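Local coordinates for protein monoglyceride lipase (Saccharomyces cerevisiae, PDB 4ZWN) that hydrolyses monoacylglycerols to free fatty acids and glycerol, with a strong preference for monounsaturated substrates, and takes part in the breakdown of fatty acid ethyl esters, at residues F78-H83 against T315-M320; G243-L246 against N252-Q255; P34-E39 against A99-P104; P24-V29 against R217-S222. The protein carries 2 engineered substitutions. All coordinates share one frame; numbering follows the deposited sequence.

Three of the four contacts gather on one part of this alpha/beta hydrolase. Contact 1 joins helices 78-86 and 310-326, and contact 4, centred about 17 Å from it, sets the N-terminal loop against helix 214-222; the two touch where Tyr27 and Val29 meet His83 and Asp82. Contact 3, at outermost strand 37-41 of the central sheet, is centred about 22 Å from contact 1. Contact 2, between helices 233-248 and 253-257, lies across the chain's centre from all three, its centre 28 to 36 Å from theirs. Along the chain, contact 3 is nested inside the loop closed by contact 4, while contacts 1 and 4 alternate, interlocking the N-terminal loop with helices 78-86, 214-222 and 310-326.

Contact 1: residues F78-H83 against T315-M320; sequences FRLMDH and TVFNDM
With chi1 at 171°, Phe317 swings its ring beside its own carbonyl carbon and out toward helix 78-86. The CB of His83 already points at helix 310-326; the first torsion of His83, with CG anti to the carbonyl carbon and beside the backbone N, then places the imidazole with its edge toward Phe317 and ND1 near Arg79 O. In the closest approach, His83 CB lies 3.4 Å from Phe317 CZ. Measured to the centroid of the Phe317 ring, the same His83 CB is 3.6 Å away and over the face, a CH-pi contact. The imidazole edge meets the same phenyl ring with the planes inclined at 67° and the His83 and Phe317 centroids 5.3 Å apart, which makes a T-shaped pair. Rotation of the imidazole is constrained from within its own helix, because His83 ND1 donates to Arg79 O at 2.9 Å.

The two helices are those that follow strand 62-67 and strand 292-297, and in the alpha/beta hydrolase fold the corresponding first and C-terminal helices pack together on one face of the central sheet. Here the axes of the segments 78-83 and 315-320 approach to 11.5 Å and are inclined by 46°, a spacing wide enough for side chains to fill. Leu80 reaches into this layer with CD1, which sits at the edge of the Phe317 ring, 3.9 Å from Phe317 CD1. The same methyl, Leu80 CD1, is 4.2 Å from Met320 SD. Phe313 adds a second edge-to-face partner for His83, and Arg79 forms a salt bridge with Asp310 near the start of helix 310-326.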
loop_
_atom_site.group_PDB
_atom_site.type_symbol
_atom_site.label_atom_id
_atom_site.label_comp_id
_atom_site.label_asym_id
_atom_site.label_seq_id
_atom_site.Cartn_x
_atom_site.Cartn_y
_atom_site.Cartn_z
ATOM N N PHE A 78 10.298 -4.813 -2.587
ATOM C CA PHE A 78 11.560 -4.860 -3.328
ATOM C C PHE A 78 11.328 -4.997 -4.828
ATOM O O PHE A 78 11.929 -4.279 -5.625
ATOM C CB PHE A 78 12.439 -6.020 -2.852
ATOM C CG PHE A 78 13.231 -5.720 -1.610
ATOM C CD1 PHE A 78 13.057 -4.526 -0.927
ATOM C CD2 PHE A 78 14.162 -6.628 -1.134
ATOM C CE1 PHE A 78 13.788 -4.250 0.217
ATOM C CE2 PHE A 78 14.896 -6.357 0.005
ATOM C CZ PHE A 78 14.708 -5.166 0.681
ATOM N N ARG A 79 10.458 -5.931 -5.196
ATOM C CA ARG A 79 10.155 -6.217 -6.592
ATOM C C ARG A 79 9.674 -4.960 -7.316
ATOM O O ARG A 79 10.077 -4.687 -8.446
ATOM C CB ARG A 79 9.105 -7.327 -6.675
ATOM C CG ARG A 79 8.982 -8.036 -8.013
ATOM C CD ARG A 79 7.905 -9.115 -7.915
ATOM N NE ARG A 79 7.759 -9.906 -9.134
ATOM C CZ ARG A 79 6.867 -10.882 -9.285
ATOM N NH1 ARG A 79 6.039 -11.185 -8.293
ATOM N NH2 ARG A 79 6.797 -11.554 -10.427
ATOM N N LEU A 80 8.826 -4.184 -6.648
ATOM C CA LEU A 80 8.278 -2.967 -7.239
ATOM C C LEU A 80 9.326 -1.863 -7.345
ATOM O O LEU A 80 9.475 -1.235 -8.392
ATOM C CB LEU A 80 7.086 -2.472 -6.423
ATOM C CG LEU A 80 6.460 -1.159 -6.885
ATOM C CD1 LEU A 80 5.979 -1.271 -8.330
ATOM C CD2 LEU A 80 5.320 -0.768 -5.957
ATOM N N MET A 81 10.044 -1.630 -6.251
ATOM C CA MET A 81 11.063 -0.588 -6.202
ATOM C C MET A 81 12.210 -0.861 -7.173
ATOM O O MET A 81 12.785 0.069 -7.743
ATOM C CB MET A 81 11.602 -0.444 -4.778
ATOM C CG MET A 81 10.564 0.044 -3.785
ATOM S SD MET A 81 11.197 0.403 -2.136
ATOM C CE MET A 81 11.523 -1.251 -1.528
ATOM N N ASP A 82 12.538 -2.135 -7.360
ATOM C CA ASP A 82 13.594 -2.524 -8.287
ATOM C C ASP A 82 13.224 -2.153 -9.722
ATOM O O ASP A 82 14.026 -1.563 -10.444
ATOM C CB ASP A 82 13.878 -4.025 -8.182
ATOM C CG ASP A 82 15.180 -4.424 -8.861
ATOM O OD1 ASP A 82 16.158 -3.648 -8.781
ATOM O OD2 ASP A 82 15.227 -5.514 -9.473
ATOM N N HIS A 83 12.003 -2.493 -10.129
ATOM C CA HIS A 83 11.533 -2.182 -11.477
ATOM C C HIS A 83 11.359 -0.679 -11.683
ATOM O O HIS A 83 11.639 -0.162 -12.762
ATOM C CB HIS A 83 10.215 -2.904 -11.776
ATOM C CG HIS A 83 10.377 -4.355 -12.105
ATOM N ND1 HIS A 83 10.741 -5.297 -11.165
ATOM C CD2 HIS A 83 10.222 -5.029 -13.270
ATOM C CE1 HIS A 83 10.802 -6.486 -11.737
ATOM N NE2 HIS A 83 10.492 -6.351 -13.013
ATOM N N THR A 315 2.484 -7.276 -16.484
ATOM C CA THR A 315 1.294 -6.607 -17.002
ATOM C C THR A 315 0.863 -5.472 -16.079
ATOM O O THR A 315 0.541 -4.368 -16.528
ATOM C CB THR A 315 0.121 -7.594 -17.164
ATOM O OG1 THR A 315 0.528 -8.703 -17.977
ATOM C CG2 THR A 315 -1.078 -6.905 -17.801
ATOM N N VAL A 316 0.871 -5.755 -14.781
ATOM C CA VAL A 316 0.438 -4.791 -13.780
ATOM C C VAL A 316 1.413 -3.620 -13.661
ATOM O O VAL A 316 0.997 -2.460 -13.652
ATOM C CB VAL A 316 0.256 -5.474 -12.407
ATOM C CG1 VAL A 316 0.119 -4.449 -11.313
ATOM C CG2 VAL A 316 -0.968 -6.384 -12.432
ATOM N N PHE A 317 2.709 -3.917 -13.593
ATOM C CA PHE A 317 3.715 -2.868 -13.450
ATOM C C PHE A 317 3.829 -1.988 -14.692
ATOM O O PHE A 317 4.039 -0.779 -14.583
ATOM C CB PHE A 317 5.089 -3.458 -13.130
ATOM C CG PHE A 317 6.199 -2.447 -13.188
ATOM C CD1 PHE A 317 6.367 -1.529 -12.166
ATOM C CD2 PHE A 317 7.058 -2.398 -14.275
ATOM C CE1 PHE A 317 7.382 -0.589 -12.220
ATOM C CE2 PHE A 317 8.071 -1.458 -14.334
ATOM C CZ PHE A 317 8.232 -0.552 -13.306
ATOM N N ASN A 318 3.711 -2.595 -15.869
ATOM C CA ASN A 318 3.793 -1.832 -17.109
ATOM C C ASN A 318 2.685 -0.796 -17.209
ATOM O O ASN A 318 2.901 0.303 -17.722
ATOM C CB ASN A 318 3.750 -2.757 -18.325
ATOM C CG ASN A 318 5.055 -3.491 -18.538
ATOM O OD1 ASN A 318 6.092 -3.104 -17.994
ATOM N ND2 ASN A 318 5.015 -4.555 -19.333
ATOM N N ASP A 319 1.501 -1.139 -16.716
ATOM C CA ASP A 319 0.397 -0.191 -16.729
ATOM C C ASP A 319 0.699 0.971 -15.789
ATOM O O ASP A 319 0.410 2.125 -16.102
ATOM C CB ASP A 319 -0.918 -0.874 -16.348
ATOM C CG ASP A 319 -1.454 -1.762 -17.456
ATOM O OD1 ASP A 319 -1.008 -1.602 -18.613
ATOM O OD2 ASP A 319 -2.324 -2.614 -17.175
ATOM N N MET A 320 1.297 0.663 -14.644
ATOM C CA MET A 320 1.668 1.693 -13.683
ATOM C C MET A 320 2.793 2.566 -14.232
ATOM O O MET A 320 2.762 3.791 -14.102
ATOM C CB MET A 320 2.085 1.062 -12.355
ATOM C CG MET A 320 2.664 2.052 -11.358
ATOM S SD MET A 320 2.975 1.308 -9.748
ATOM C CE MET A 320 3.867 2.632 -8.931
#

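Contact 2: residues G243-L246 against N252-Q255; sequences GAKL and NYIQ
Leu246 and Ile254 form the apolar half of this contact. The side chains run at about a right angle to each other, with Leu246 CD2 4.2 Å from Ile254 CG1. Ile254 continues past the leucine branch to the main chain, where its CD1 comes within 3.6 Å of Leu246 O. Two torsions together send CD1 there: CG1 is anti to the carbonyl carbon (chi1 -60°), and chi2 is extended (180°). Leu246 CD2 also lies at the edge of the Tyr253 ring, at a loose 4.4 Å from Tyr253 CE2.

The polar half is mediated by water. Lys245 NZ and Tyr253 OH stand 4.3 Å apart, too far for a direct bond, and two waters lie between or beside them. Lys245 NZ donates to one at 2.9 Å, and that water has a weak link to Tyr253 OH. The other water lies so close to the phenol oxygen that its position is doubtful, and its link to Lys245 NZ is weak.

In the next shell, Asn249 in the intervening residues bonds through OD1 to Ile254 N and through ND2 to Gln255 OE1. A short turn links helix 233-248 to helix 253-257, and the contact joins the end of the first to the start of the second. Phe283 of helix 277-286 packs on both Leu246 and Ile254, while helix 145-156 meets Lys245 and Leu246 through Asn152 and Tyr253 through Cys155.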
loop_
_atom_site.group_PDB
_atom_site.type_symbol
_atom_site.label_atom_id
_atom_site.label_comp_id
_atom_site.label_asym_id
_atom_site.label_seq_id
_atom_site.Cartn_x
_atom_site.Cartn_y
_atom_site.Cartn_z
ATOM N N GLY A 243 -11.859 1.843 5.226
ATOM C CA GLY A 243 -12.351 1.428 3.923
ATOM C C GLY A 243 -13.863 1.465 3.807
ATOM O O GLY A 243 -14.401 1.829 2.762
ATOM N N ALA A 244 -14.547 1.084 4.881
ATOM C CA ALA A 244 -16.004 1.086 4.901
ATOM C C ALA A 244 -16.550 2.492 4.698
ATOM O O ALA A 244 -17.604 2.678 4.086
ATOM C CB ALA A 244 -16.520 0.503 6.209
ATOM N N LYS A 245 -15.827 3.478 5.221
ATOM C CA LYS A 245 -16.217 4.877 5.087
ATOM C C LYS A 245 -16.262 5.274 3.618
ATOM O O LYS A 245 -17.155 6.005 3.186
ATOM C CB LYS A 245 -15.248 5.783 5.852
ATOM C CG LYS A 245 -15.488 7.274 5.632
ATOM C CD LYS A 245 -14.481 8.115 6.399
ATOM C CE LYS A 245 -13.055 7.728 6.032
ATOM N NZ LYS A 245 -12.045 8.440 6.862
ATOM N N LEU A 246 -15.298 4.779 2.853
ATOM C CA LEU A 246 -15.241 5.068 1.429
ATOM C C LEU A 246 -16.353 4.347 0.674
ATOM O O LEU A 246 -16.921 4.890 -0.270
ATOM C CB LEU A 246 -13.874 4.683 0.860
ATOM C CG LEU A 246 -12.707 5.538 1.356
ATOM C CD1 LEU A 246 -11.409 5.140 0.666
ATOM C CD2 LEU A 246 -13.005 7.017 1.150
ATOM N N ASN A 252 -21.836 12.082 0.270
ATOM C CA ASN A 252 -20.869 12.374 -0.781
ATOM C C ASN A 252 -19.516 12.820 -0.251
ATOM O O ASN A 252 -18.957 13.820 -0.709
ATOM C CB ASN A 252 -21.424 13.436 -1.733
ATOM C CG ASN A 252 -22.465 12.877 -2.666
ATOM O OD1 ASN A 252 -22.599 11.663 -2.787
ATOM N ND2 ASN A 252 -23.202 13.754 -3.340
ATOM N N TYR A 253 -18.995 12.072 0.718
ATOM C CA TYR A 253 -17.701 12.379 1.306
ATOM C C TYR A 253 -16.607 12.451 0.248
ATOM O O TYR A 253 -15.763 13.348 0.271
ATOM C CB TYR A 253 -17.334 11.337 2.359
ATOM C CG TYR A 253 -15.953 11.529 2.930
ATOM C CD1 TYR A 253 -15.716 12.474 3.918
ATOM C CD2 TYR A 253 -14.882 10.765 2.483
ATOM C CE1 TYR A 253 -14.451 12.657 4.442
ATOM C CE2 TYR A 253 -13.612 10.938 3.003
ATOM C CZ TYR A 253 -13.403 11.885 3.982
ATOM O OH TYR A 253 -12.142 12.060 4.502
ATOM N N ILE A 254 -16.632 11.502 -0.681
ATOM C CA ILE A 254 -15.609 11.425 -1.711
ATOM C C ILE A 254 -15.689 12.616 -2.661
ATOM O O ILE A 254 -14.685 13.282 -2.908
ATOM C CB ILE A 254 -15.720 10.111 -2.509
ATOM C CG1 ILE A 254 -15.556 8.917 -1.563
ATOM C CG2 ILE A 254 -14.679 10.074 -3.619
ATOM C CD1 ILE A 254 -15.648 7.571 -2.238
ATOM N N GLN A 255 -16.886 12.891 -3.176
ATOM C CA GLN A 255 -17.078 13.995 -4.113
ATOM C C GLN A 255 -16.660 15.339 -3.522
ATOM O O GLN A 255 -16.145 16.201 -4.229
ATOM C CB GLN A 255 -18.541 14.076 -4.565
ATOM C CG GLN A 255 -19.008 12.920 -5.430
ATOM C CD GLN A 255 -19.552 11.764 -4.620
ATOM O OE1 GLN A 255 -19.249 11.624 -3.434
ATOM N NE2 GLN A 255 -20.364 10.928 -5.257
HETATM O O HOH W 1 -10.473 10.293 4.369
HETATM O O HOH W 2 -12.273 11.134 7.841
#

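Contact 3: residues P34-E39 against A99-P104; sequences PELQYE and AGVTSP
Leu36, on the approach to the outermost strand of the sheet, is the first residue of its segment to meet Val101. Its CD2 methyl comes to 4.2 Å from Val101 CG2, the two side chains passing in opposite directions; that distance, and only 112 Å² buried by the whole contact, mark a light touch. Two residues on, Tyr38 brings the closer contact: the two side chains cross at about a right angle, and Tyr38 CE2 lies 3.9 Å from Val101 CG2. The phenol oxygen shares in it, with Tyr38 OH 4.0 Å from the same Val101 CG2. CG of Tyr38 is anti to the carbonyl carbon (chi1 -65°), and this swing brings the far end of the ring to the loop. Lys45 makes a cation-pi contact with that ring.

The contact joins the edge of the central mixed sheet of the alpha/beta hydrolase fold to the loop between strand 89-94 and helix 113-134. That loop holds Val101 through a bond from its backbone N to Asp95 OD2. No hydrogen bond crosses between the two segments, and one valine methyl receives both partners. The contact therefore depends on dispersion and the shedding of water at the protein surface, with little directional constraint.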
loop_
_atom_site.group_PDB
_atom_site.type_symbol
_atom_site.label_atom_id
_atom_site.label_comp_id
_atom_site.label_asym_id
_atom_site.label_seq_id
_atom_site.Cartn_x
_atom_site.Cartn_y
_atom_site.Cartn_z
ATOM N N PRO A 34 19.089 -0.606 -1.295
ATOM C CA PRO A 34 19.405 0.514 -0.399
ATOM C C PRO A 34 19.609 0.093 1.054
ATOM O O PRO A 34 19.152 -0.964 1.489
ATOM C CB PRO A 34 18.175 1.421 -0.518
ATOM C CG PRO A 34 17.566 1.059 -1.828
ATOM C CD PRO A 34 17.803 -0.409 -1.983
ATOM N N GLU A 35 20.309 0.944 1.792
ATOM C CA GLU A 35 20.556 0.758 3.218
ATOM C C GLU A 35 19.233 0.804 3.985
ATOM O O GLU A 35 18.431 1.712 3.784
ATOM C CB GLU A 35 21.491 1.855 3.724
ATOM C CG GLU A 35 21.632 2.011 5.232
ATOM C CD GLU A 35 22.552 3.160 5.630
ATOM O OE1 GLU A 35 23.280 3.668 4.756
ATOM O OE2 GLU A 35 22.537 3.564 6.816
ATOM N N LEU A 36 18.969 -0.175 4.843
ATOM C CA LEU A 36 17.806 -0.050 5.725
ATOM C C LEU A 36 18.159 1.020 6.789
ATOM O O LEU A 36 19.090 0.808 7.624
ATOM C CB LEU A 36 17.401 -1.404 6.342
ATOM C CG LEU A 36 15.921 -1.514 6.738
ATOM C CD1 LEU A 36 15.417 -2.950 6.875
ATOM C CD2 LEU A 36 15.680 -0.759 8.028
ATOM N N GLN A 37 17.428 2.154 6.738
ATOM C CA GLN A 37 17.718 3.378 7.507
ATOM C C GLN A 37 16.679 3.582 8.608
ATOM O O GLN A 37 15.513 3.166 8.482
ATOM C CB GLN A 37 17.710 4.558 6.564
ATOM C CG GLN A 37 18.832 5.553 6.616
ATOM C CD GLN A 37 19.008 6.306 5.311
ATOM O OE1 GLN A 37 18.658 5.812 4.244
ATOM N NE2 GLN A 37 19.536 7.518 5.396
ATOM N N TYR A 38 17.077 4.263 9.670
ATOM C CA TYR A 38 16.170 4.494 10.780
ATOM C C TYR A 38 15.985 5.970 11.128
ATOM O O TYR A 38 16.888 6.784 10.972
ATOM C CB TYR A 38 16.664 3.716 12.011
ATOM C CG TYR A 38 16.632 2.207 11.850
ATOM C CD1 TYR A 38 17.720 1.523 11.329
ATOM C CD2 TYR A 38 15.502 1.471 12.196
ATOM C CE1 TYR A 38 17.692 0.133 11.167
ATOM C CE2 TYR A 38 15.461 0.090 12.040
ATOM C CZ TYR A 38 16.557 -0.574 11.526
ATOM O OH TYR A 38 16.491 -1.943 11.384
ATOM N N GLU A 39 14.783 6.300 11.579
ATOM C CA GLU A 39 14.449 7.660 11.968
ATOM C C GLU A 39 13.386 7.660 13.053
ATOM O O GLU A 39 12.382 6.955 12.942
ATOM C CB GLU A 39 13.960 8.473 10.768
ATOM C CG GLU A 39 13.445 9.838 11.142
ATOM C CD GLU A 39 13.228 10.720 9.940
ATOM O OE1 GLU A 39 13.884 10.480 8.905
ATOM O OE2 GLU A 39 12.400 11.649 10.034
ATOM N N ALA A 99 4.154 -2.345 12.473
ATOM C CA ALA A 99 4.593 -3.302 11.464
ATOM C C ALA A 99 6.105 -3.290 11.257
ATOM O O ALA A 99 6.791 -2.349 11.657
ATOM C CB ALA A 99 3.886 -3.024 10.146
ATOM N N GLY A 100 6.609 -4.348 10.628
ATOM C CA GLY A 100 8.006 -4.426 10.234
ATOM C C GLY A 100 8.997 -4.271 11.370
ATOM O O GLY A 100 8.738 -4.698 12.492
ATOM N N VAL A 101 10.136 -3.651 11.070
ATOM C CA VAL A 101 11.190 -3.450 12.057
ATOM C C VAL A 101 10.923 -2.220 12.922
ATOM O O VAL A 101 11.635 -1.966 13.893
ATOM C CB VAL A 101 12.573 -3.301 11.386
ATOM C CG1 VAL A 101 12.909 -4.545 10.575
ATOM C CG2 VAL A 101 12.610 -2.059 10.508
ATOM N N THR A 102 9.891 -1.461 12.563
ATOM C CA THR A 102 9.507 -0.270 13.315
ATOM C C THR A 102 8.920 -0.638 14.673
ATOM O O THR A 102 9.215 0.000 15.685
ATOM C CB THR A 102 8.480 0.578 12.537
ATOM O OG1 THR A 102 9.079 1.067 11.332
ATOM C CG2 THR A 102 8.006 1.760 13.374
ATOM N N SER A 103 8.093 -1.677 14.688
ATOM C CA SER A 103 7.412 -2.087 15.910
ATOM C C SER A 103 7.473 -3.594 16.139
ATOM O O SER A 103 6.522 -4.310 15.828
ATOM C CB SER A 103 5.956 -1.628 15.872
ATOM O OG SER A 103 5.876 -0.221 15.733
ATOM N N PRO A 104 8.600 -4.082 16.683
ATOM C CA PRO A 104 8.763 -5.505 16.995
ATOM C C PRO A 104 8.251 -5.881 18.388
ATOM O O PRO A 104 8.153 -5.024 19.269
ATOM C CB PRO A 104 10.275 -5.700 16.905
ATOM C CG PRO A 104 10.827 -4.391 17.353
ATOM C CD PRO A 104 9.852 -3.330 16.893
#

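Contact 4: residues P24-V29 against R217-S222; sequences PYPYKV and RAFLGS
A first torsion of 156° directs the ring of Phe219 away from the axis of helix 214-222 and onto the N-terminal loop at Tyr25. In Tyr25 the first torsion puts the ring beside the carbonyl carbon and over Phe219, and the second (chi2 57°) sets its tilt. Tyr25 CD1 sits over one face of the phenyl ring, displaced toward the rim, at 3.6 Å from Phe219 CZ. With the Tyr25 and Phe219 centroids 5.0 Å apart and the planes at 61°, the pair is edge-to-face. The main chain takes part as well, Tyr25 CA lying 3.7 Å from Phe219 CD1, and Tyr25 CB reaches 4.0 Å from Phe219 CE1. The tyrosine thus lies against the phenylalanine from its backbone N and CA through CB to CD1.

The two flanking prolines complete the contact nearer the helix. Pro26 crosses Phe219 at about a right angle and sets CD at 3.7 Å from Phe219 CB. From Pro24 it is the carbonyl that takes part: Pro24 O lies 3.5 Å from Phe219 CB, while the pyrrolidine ring is directed elsewhere. Three consecutive loop residues therefore meet one side of Phe219.

Helix 214-222 falls between strands 165-169 and 264-269, where the cap is inserted in this family, and the contact joins the N-terminal loop to that region. Tyr25 also packs on Phe78 and Arg79 of helix 78-86. Its ring serves two kinds of aromatic chemistry: the C-H edge meets the Phe219 face, while the pi system has a cation-pi partner in Lys75.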
loop_
_atom_site.group_PDB
_atom_site.type_symbol
_atom_site.label_atom_id
_atom_site.label_comp_id
_atom_site.label_asym_id
_atom_site.label_seq_id
_atom_site.Cartn_x
_atom_site.Cartn_y
_atom_site.Cartn_z
ATOM N N PRO A 24 13.435 -19.453 -0.182
ATOM C CA PRO A 24 14.118 -18.235 -0.633
ATOM C C PRO A 24 13.186 -17.228 -1.302
ATOM O O PRO A 24 12.135 -17.604 -1.820
ATOM C CB PRO A 24 15.138 -18.771 -1.637
ATOM C CG PRO A 24 14.466 -19.964 -2.221
ATOM C CD PRO A 24 13.675 -20.586 -1.094
ATOM N N TYR A 25 13.582 -15.960 -1.283
ATOM C CA TYR A 25 12.861 -14.914 -1.996
ATOM C C TYR A 25 12.985 -15.150 -3.498
ATOM O O TYR A 25 14.075 -15.044 -4.058
ATOM C CB TYR A 25 13.400 -13.534 -1.608
ATOM C CG TYR A 25 12.628 -12.366 -2.182
ATOM C CD1 TYR A 25 11.266 -12.223 -1.951
ATOM C CD2 TYR A 25 13.269 -11.392 -2.935
ATOM C CE1 TYR A 25 10.562 -11.150 -2.469
ATOM C CE2 TYR A 25 12.576 -10.316 -3.455
ATOM C CZ TYR A 25 11.224 -10.199 -3.220
ATOM O OH TYR A 25 10.535 -9.128 -3.739
ATOM N N PRO A 26 11.862 -15.480 -4.155
ATOM C CA PRO A 26 11.837 -15.907 -5.559
ATOM C C PRO A 26 12.379 -14.866 -6.532
ATOM O O PRO A 26 12.854 -15.229 -7.607
ATOM C CB PRO A 26 10.346 -16.158 -5.822
ATOM C CG PRO A 26 9.755 -16.389 -4.473
ATOM C CD PRO A 26 10.515 -15.479 -3.563
ATOM N N TYR A 27 12.309 -13.592 -6.166
ATOM C CA TYR A 27 12.711 -12.531 -7.082
ATOM C C TYR A 27 14.176 -12.142 -6.901
ATOM O O TYR A 27 14.666 -12.007 -5.778
ATOM C CB TYR A 27 11.816 -11.301 -6.905
ATOM C CG TYR A 27 12.231 -10.129 -7.766
ATOM C CD1 TYR A 27 12.011 -10.135 -9.137
ATOM C CD2 TYR A 27 12.841 -9.015 -7.205
ATOM C CE1 TYR A 27 12.391 -9.067 -9.927
ATOM C CE2 TYR A 27 13.224 -7.943 -7.985
ATOM C CZ TYR A 27 12.998 -7.974 -9.344
ATOM O OH TYR A 27 13.380 -6.904 -10.120
ATOM N N LYS A 28 14.864 -11.970 -8.024
ATOM C CA LYS A 28 16.253 -11.533 -8.035
ATOM C C LYS A 28 16.324 -10.032 -8.294
ATOM O O LYS A 28 15.994 -9.575 -9.387
ATOM C CB LYS A 28 17.048 -12.287 -9.106
ATOM C CG LYS A 28 17.001 -13.807 -8.991
ATOM C CD LYS A 28 17.859 -14.302 -7.838
ATOM C CE LYS A 28 18.307 -15.739 -8.056
ATOM N NZ LYS A 28 19.244 -16.191 -6.988
ATOM N N VAL A 29 16.742 -9.269 -7.291
ATOM C CA VAL A 29 16.863 -7.823 -7.441
ATOM C C VAL A 29 17.971 -7.501 -8.439
ATOM O O VAL A 29 19.055 -8.078 -8.381
ATOM C CB VAL A 29 17.147 -7.132 -6.091
ATOM C CG1 VAL A 29 17.237 -5.623 -6.268
ATOM C CG2 VAL A 29 16.067 -7.487 -5.082
ATOM N N ARG A 217 4.433 -18.049 -2.538
ATOM C CA ARG A 217 3.676 -18.641 -1.441
ATOM C C ARG A 217 4.609 -19.302 -0.431
ATOM O O ARG A 217 4.486 -19.092 0.777
ATOM C CB ARG A 217 2.675 -19.667 -1.971
ATOM C CG ARG A 217 1.237 -19.193 -1.992
ATOM C CD ARG A 217 0.310 -20.322 -2.413
ATOM N NE ARG A 217 -0.377 -20.028 -3.666
ATOM C CZ ARG A 217 -1.120 -20.903 -4.333
ATOM N NH1 ARG A 217 -1.270 -22.137 -3.871
ATOM N NH2 ARG A 217 -1.710 -20.546 -5.465
ATOM N N ALA A 218 5.545 -20.100 -0.940
ATOM C CA ALA A 218 6.491 -20.818 -0.093
ATOM C C ALA A 218 7.368 -19.853 0.694
ATOM O O ALA A 218 7.631 -20.063 1.878
ATOM C CB ALA A 218 7.348 -21.749 -0.933
ATOM N N PHE A 219 7.818 -18.794 0.027
ATOM C CA PHE A 219 8.624 -17.766 0.674
ATOM C C PHE A 219 7.865 -17.075 1.802
ATOM O O PHE A 219 8.381 -16.927 2.910
ATOM C CB PHE A 219 9.084 -16.725 -0.348
ATOM C CG PHE A 219 9.406 -15.387 0.255
ATOM C CD1 PHE A 219 10.596 -15.187 0.937
ATOM C CD2 PHE A 219 8.519 -14.325 0.140
ATOM C CE1 PHE A 219 10.895 -13.957 1.493
ATOM C CE2 PHE A 219 8.813 -13.094 0.694
ATOM C CZ PHE A 219 10.001 -12.909 1.371
ATOM N N LEU A 220 6.640 -16.651 1.505
ATOM C CA LEU A 220 5.834 -15.890 2.451
ATOM C C LEU A 220 5.509 -16.707 3.698
ATOM O O LEU A 220 5.571 -16.200 4.818
ATOM C CB LEU A 220 4.543 -15.414 1.783
ATOM C CG LEU A 220 3.782 -14.303 2.503
ATOM C CD1 LEU A 220 4.638 -13.048 2.598
ATOM C CD2 LEU A 220 2.473 -14.010 1.792
ATOM N N GLY A 221 5.172 -17.977 3.495
ATOM C CA GLY A 221 4.834 -18.862 4.594
ATOM C C GLY A 221 6.020 -19.216 5.473
ATOM O O GLY A 221 5.848 -19.625 6.620
ATOM N N SER A 222 7.225 -19.058 4.935
ATOM C CA SER A 222 8.439 -19.408 5.665
ATOM C C SER A 222 9.183 -18.175 6.165
ATOM O O SER A 222 10.119 -18.285 6.955
ATOM C CB SER A 222 9.369 -20.244 4.783
ATOM O OG SER A 222 8.717 -21.409 4.314
#